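Local coordinates for protein enoyl-CoA hydratase subunit II (Geobacillus kaustophilus, PDB 2EJ5) that probably hydrates the double bond of enoyl-CoA thioesters, as a crotonase-family lyase that may act in phenylacetic acid catabolism, at residues S111-L114 with F118-L121. Residues are numbered along the deposited sequence; the frame is centred on the assembly and turned at random.
Sequences SLAL and FRLL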
loop_
_atom_site.group_PDB
_atom_site.type_symbol
_atom_site.label_atom_id
_atom_site.label_comp_id
_atom_site.label_asym_id
_atom_site.label_seq_id
_atom_site.Cartn_x
_atom_site.Cartn_y
_atom_site.Cartn_z
ATOM N N SER A 111 0.825 -5.235 17.837
ATOM C CA SER A 111 1.384 -3.927 17.463
ATOM C C SER A 111 2.894 -3.904 17.412
ATOM O O SER A 111 3.501 -3.389 16.433
ATOM C CB SER A 111 0.899 -2.841 18.434
ATOM O OG SER A 111 -0.506 -2.860 18.401
ATOM N N LEU A 112 3.504 -4.416 18.482
ATOM C CA LEU A 112 4.962 -4.502 18.562
ATOM C C LEU A 112 5.533 -5.316 17.374
ATOM O O LEU A 112 6.521 -4.909 16.767
ATOM C CB LEU A 112 5.394 -5.172 19.897
ATOM C CG LEU A 112 6.911 -5.225 20.106
ATOM C CD1 LEU A 112 7.532 -3.852 20.151
ATOM C CD2 LEU A 112 7.246 -5.971 21.418
ATOM N N ALA A 113 4.923 -6.461 17.078
ATOM C CA ALA A 113 5.407 -7.301 15.973
ATOM C C ALA A 113 5.330 -6.569 14.606
ATOM O O ALA A 113 6.256 -6.630 13.795
ATOM C CB ALA A 113 4.661 -8.632 15.936
ATOM N N LEU A 114 4.234 -5.834 14.380
ATOM C CA LEU A 114 4.053 -5.095 13.130
ATOM C C LEU A 114 5.079 -3.977 12.975
ATOM O O LEU A 114 5.407 -3.580 11.841
ATOM C CB LEU A 114 2.639 -4.492 13.105
ATOM C CG LEU A 114 1.434 -5.413 13.218
ATOM C CD1 LEU A 114 0.118 -4.592 13.137
ATOM C CD2 LEU A 114 1.470 -6.510 12.116
ATOM N N PHE A 118 11.267 -7.395 10.283
ATOM C CA PHE A 118 10.981 -8.754 9.823
ATOM C C PHE A 118 10.192 -9.457 10.909
ATOM O O PHE A 118 10.388 -9.146 12.111
ATOM C CB PHE A 118 12.292 -9.527 9.596
ATOM C CG PHE A 118 13.242 -8.864 8.627
ATOM C CD1 PHE A 118 13.101 -9.064 7.240
ATOM C CD2 PHE A 118 14.282 -8.064 9.086
ATOM C CE1 PHE A 118 13.965 -8.480 6.323
ATOM C CE2 PHE A 118 15.166 -7.475 8.178
ATOM C CZ PHE A 118 15.013 -7.688 6.784
ATOM N N ARG A 119 9.307 -10.381 10.513
ATOM C CA ARG A 119 8.480 -11.158 11.453
ATOM C C ARG A 119 8.647 -12.644 11.093
ATOM O O ARG A 119 8.231 -13.069 10.006
ATOM C CB ARG A 119 6.979 -10.789 11.348
ATOM C CG ARG A 119 6.557 -9.457 12.081
ATOM C CD ARG A 119 5.206 -8.882 11.574
ATOM N NE ARG A 119 5.461 -8.404 10.227
ATOM C CZ ARG A 119 6.143 -7.294 9.962
ATOM N NH1 ARG A 119 6.570 -6.529 10.953
ATOM N NH2 ARG A 119 6.414 -6.949 8.714
ATOM N N LEU A 120 9.320 -13.395 11.966
ATOM C CA LEU A 120 9.506 -14.823 11.772
ATOM C C LEU A 120 8.476 -15.445 12.681
ATOM O O LEU A 120 8.545 -15.268 13.891
ATOM C CB LEU A 120 10.921 -15.263 12.210
ATOM C CG LEU A 120 12.128 -14.561 11.597
ATOM C CD1 LEU A 120 13.460 -15.105 12.194
ATOM C CD2 LEU A 120 12.124 -14.726 10.040
ATOM N N LEU A 121 7.531 -16.165 12.106
ATOM C CA LEU A 121 6.472 -16.748 12.903
ATOM C C LEU A 121 6.758 -18.243 13.071
ATOM O O LEU A 121 6.988 -18.946 12.098
ATOM C CB LEU A 121 5.130 -16.549 12.230
ATOM C CG LEU A 121 4.314 -15.275 12.526
ATOM C CD1 LEU A 121 5.063 -13.955 12.493
ATOM C CD2 LEU A 121 3.149 -15.263 11.543
#
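Arg119 reaches from strand 118-122 to the last turn of helix 108-115, where its guanidinium meets the carbonyl of Ala113. Its CB leaves the strand toward the helix. With CG anti to the carbonyl carbon (chi1 -79°), the aliphatic chain runs past Ala113. Arg119 CG lies 3.3 Å from Ala113 O. Arg119 CD stays 3.3 Å from Ala113 O, with Leu114 CD2 more loosely against that methylene. A bend at chi3 (-70°) sends NE aside to the carbonyl of Leu175, and a second turn, about CD-NE, swings Arg119 NH1 back to Ala113 O at 2.9 Å. That bond is fairly straight, 159° at the hydrogen, and the oxygen sits at the guanidinium edge, in its plane. Leu114 O lies 3.3 Å from Arg119 NH1 but is not aligned for a hydrogen bond. NH1 also donates to Cys116 O, just beyond the helix.

The arginine thus ties the carboxyl end of the helix to the next strand of the crotonase core, beside Ala153 of a neighbouring subunit. Bonds from NE and NH1 to three backbone carbonyls fix the guanidinium's rotation, and its positive charge, buried at the negative end of the helix dipole, is probably stabilised there.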